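Local atomic coordinates of proteasome assembly chaperone family protein (Pyrococcus furiosus, PDB entry 3VR0), a protein that acts as an activator of the archaeal proteasome and is homologous to proteasome assembly factors. Residues 35-40 with 103-108. Numbering follows the deposited sequence.
Sequences FIEGLP and IIVTGD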
ATOM      1  N   PHE C  35     -25.264  -5.536  18.372  1.00 21.40           N
ATOM      2  CA  PHE C  35     -24.660  -4.712  17.325  1.00 20.97           C
ATOM      3  C   PHE C  35     -25.037  -5.209  15.935  1.00 21.09           C
ATOM      4  O   PHE C  35     -24.667  -6.297  15.538  1.00 23.13           O
ATOM      5  CB  PHE C  35     -23.128  -4.745  17.528  1.00 20.14           C
ATOM      6  CG  PHE C  35     -22.329  -3.891  16.563  1.00 19.46           C
ATOM      7  CD1 PHE C  35     -22.844  -2.736  16.029  1.00 18.06           C
ATOM      8  CD2 PHE C  35     -20.985  -4.233  16.260  1.00 17.90           C
ATOM      9  CE1 PHE C  35     -22.092  -1.939  15.158  1.00 22.20           C
ATOM     10  CE2 PHE C  35     -20.233  -3.435  15.376  1.00 17.28           C
ATOM     11  CZ  PHE C  35     -20.779  -2.301  14.832  1.00 18.23           C
ATOM     12  N   ILE C  36     -25.704  -4.396  15.152  1.00 21.70           N
ATOM     13  CA  ILE C  36     -26.110  -4.802  13.847  1.00 21.20           C
ATOM     14  C   ILE C  36     -25.371  -4.022  12.756  1.00 22.12           C
ATOM     15  O   ILE C  36     -25.339  -2.778  12.801  1.00 21.50           O
ATOM     16  CB  ILE C  36     -27.619  -4.574  13.631  1.00 22.95           C
ATOM     17  CG1 ILE C  36     -28.424  -5.315  14.706  1.00 23.20           C
ATOM     18  CG2 ILE C  36     -28.076  -5.129  12.233  1.00 20.99           C
ATOM     19  CD1 ILE C  36     -29.900  -5.113  14.534  1.00 27.31           C
ATOM     20  N   GLU C  37     -24.807  -4.755  11.768  1.00 21.92           N
ATOM     21  CA  GLU C  37     -23.983  -4.116  10.702  1.00 22.45           C
ATOM     22  C   GLU C  37     -24.604  -4.230   9.312  1.00 22.19           C
ATOM     23  O   GLU C  37     -24.909  -5.333   8.846  1.00 23.15           O
ATOM     24  CB  GLU C  37     -22.554  -4.658  10.685  1.00 21.71           C
ATOM     25  CG  GLU C  37     -21.711  -4.142   9.481  1.00 23.76           C
ATOM     26  CD  GLU C  37     -21.869  -5.006   8.238  1.00 27.44           C
ATOM     27  OE1 GLU C  37     -22.157  -6.194   8.398  1.00 30.37           O
ATOM     28  OE2 GLU C  37     -21.777  -4.511   7.091  1.00 31.72           O
ATOM     29  N   GLY C  38     -24.795  -3.087   8.680  1.00 22.54           N
ATOM     30  CA  GLY C  38     -25.249  -3.009   7.291  1.00 23.43           C
ATOM     31  C   GLY C  38     -24.477  -1.938   6.530  1.00 24.28           C
ATOM     32  O   GLY C  38     -25.011  -0.892   6.163  1.00 24.32           O
ATOM     33  N   LEU C  39     -23.199  -2.208   6.294  1.00 24.58           N
ATOM     34  CA  LEU C  39     -22.353  -1.328   5.511  1.00 25.11           C
ATOM     35  C   LEU C  39     -22.501  -1.658   3.995  1.00 26.34           C
ATOM     36  O   LEU C  39     -23.043  -2.696   3.656  1.00 26.05           O
ATOM     37  CB  LEU C  39     -20.929  -1.526   5.982  1.00 24.59           C
ATOM     38  CG  LEU C  39     -20.731  -0.920   7.390  1.00 23.12           C
ATOM     39  CD1 LEU C  39     -19.460  -1.442   8.017  1.00 21.86           C
ATOM     40  CD2 LEU C  39     -20.700   0.600   7.297  1.00 18.20           C
ATOM     41  N   PRO C  40     -22.005  -0.783   3.093  1.00 27.46           N
ATOM     42  CA  PRO C  40     -22.103  -1.120   1.661  1.00 28.42           C
ATOM     43  C   PRO C  40     -21.360  -2.378   1.332  1.00 28.88           C
ATOM     44  O   PRO C  40     -20.348  -2.666   1.947  1.00 29.20           O
ATOM     45  CB  PRO C  40     -21.472   0.077   0.966  1.00 28.44           C
ATOM     46  CG  PRO C  40     -21.708   1.181   1.926  1.00 28.68           C
ATOM     47  CD  PRO C  40     -21.465   0.570   3.271  1.00 26.59           C
ATOM     48  N   ILE C 103     -27.560  -1.334  18.601  1.00 22.41           N
ATOM     49  CA  ILE C 103     -26.702  -0.384  17.882  1.00 21.38           C
ATOM     50  C   ILE C 103     -26.618  -0.865  16.419  1.00 21.57           C
ATOM     51  O   ILE C 103     -26.338  -2.065  16.150  1.00 21.46           O
ATOM     52  CB  ILE C 103     -25.263  -0.350  18.489  1.00 21.85           C
ATOM     53  CG1 ILE C 103     -25.319   0.005  19.978  1.00 20.04           C
ATOM     54  CG2 ILE C 103     -24.284   0.624  17.660  1.00 17.51           C
ATOM     55  CD1 ILE C 103     -23.973  -0.018  20.667  1.00 18.04           C
ATOM     56  N   ILE C 104     -26.815   0.070  15.493  1.00 20.16           N
ATOM     57  CA  ILE C 104     -26.829  -0.251  14.107  1.00 20.39           C
ATOM     58  C   ILE C 104     -25.833   0.665  13.413  1.00 19.90           C
ATOM     59  O   ILE C 104     -25.877   1.863  13.587  1.00 19.38           O
ATOM     60  CB  ILE C 104     -28.248  -0.088  13.467  1.00 20.32           C
ATOM     61  CG1 ILE C 104     -29.274  -0.942  14.206  1.00 22.12           C
ATOM     62  CG2 ILE C 104     -28.197  -0.461  11.935  1.00 20.01           C
ATOM     63  CD1 ILE C 104     -30.753  -0.509  13.932  1.00 25.18           C
ATOM     64  N   VAL C 105     -24.900   0.086  12.665  1.00 19.51           N
ATOM     65  CA  VAL C 105     -23.956   0.913  11.917  1.00 19.72           C
ATOM     66  C   VAL C 105     -24.271   0.775  10.438  1.00 21.11           C
ATOM     67  O   VAL C 105     -24.576  -0.317   9.967  1.00 21.77           O
ATOM     68  CB  VAL C 105     -22.457   0.523  12.181  1.00 19.80           C
ATOM     69  CG1 VAL C 105     -22.143  -0.929  11.743  1.00 18.08           C
ATOM     70  CG2 VAL C 105     -21.505   1.489  11.497  1.00 19.96           C
ATOM     71  N   THR C 106     -24.207   1.889   9.733  1.00 22.55           N
ATOM     72  CA  THR C 106     -24.202   1.916   8.279  1.00 24.71           C
ATOM     73  C   THR C 106     -23.267   3.053   7.826  1.00 24.23           C
ATOM     74  O   THR C 106     -22.584   3.667   8.635  1.00 23.95           O
ATOM     75  CB  THR C 106     -25.660   2.048   7.692  1.00 25.98           C
ATOM     76  OG1 THR C 106     -25.642   1.782   6.284  1.00 31.90           O
ATOM     77  CG2 THR C 106     -26.295   3.439   7.909  1.00 26.02           C
ATOM     78  N   GLY C 107     -23.231   3.358   6.546  1.00 24.41           N
ATOM     79  CA  GLY C 107     -22.369   4.431   6.097  1.00 23.97           C
ATOM     80  C   GLY C 107     -22.116   4.463   4.611  1.00 24.80           C
ATOM     81  O   GLY C 107     -22.717   3.703   3.836  1.00 24.36           O
ATOM     82  N   ASP C 108     -21.274   5.403   4.200  1.00 24.72           N
ATOM     83  CA  ASP C 108     -20.971   5.593   2.798  1.00 25.35           C
ATOM     84  C   ASP C 108     -20.166   4.414   2.173  1.00 25.99           C
ATOM     85  O   ASP C 108     -20.294   4.148   0.982  1.00 26.61           O
ATOM     86  CB  ASP C 108     -20.139   6.862   2.618  1.00 25.19           C
ATOM     87  CG  ASP C 108     -20.837   8.119   3.124  1.00 26.63           C
ATOM     88  OD1 ASP C 108     -21.988   8.375   2.739  1.00 28.80           O
ATOM     89  OD2 ASP C 108     -20.208   8.892   3.870  1.00 29.76           O
TER
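Phe35 and Val105 meet through paired torsions: CG of Phe35 lies anti to its own N (chi1 -177°), carrying the ring forward and over towards strand 103-107, while Val105 CG1 sits between its N and carbonyl carbon (chi1 62°), which turns it across the gap towards strand 35-37, just ahead of ring atoms CE1 and CZ. Phe35 CE1 consequently lies 3.6 Å from Val105 CG1, and Phe35 CD1 lies 4.0 Å from Ile103 CG2. Replacing the phenylalanine by an alanine would probably strip Val105 CG1 of this ring contact and open a gap above Ile103. In the backbone between the strands, the parallel register follows from Ile36, which donates N to Ile103 O (2.6 Å, 174° at the hydrogen) and receives Val105 N on its own O (2.9 Å). Gly38 N then bonds to Val105 O (3.1 Å), continuing the pattern. Thr106 OG1 donates to Gly38 O (2.8 Å), tilted from the carbonyl plane, and Glu37 OE2 takes Leu39 N from above its carboxylate plane, a bond that ties Glu37 to the backbone two residues on. Leu39 CD2 closes over the backbone of Thr106, 3.6 Å from Thr106 C. Both strands are central in the mixed sheet of this PAC2-family protein, 34-37 lying between 102-107 and 137-145. Helices on both faces make a layered alpha/beta core: Ile36 and Ile104 face helix 45-57, whereas Phe35 and Val105, on the opposite face, pack against helix 116-131, with Phe35 also touching helix 192-202.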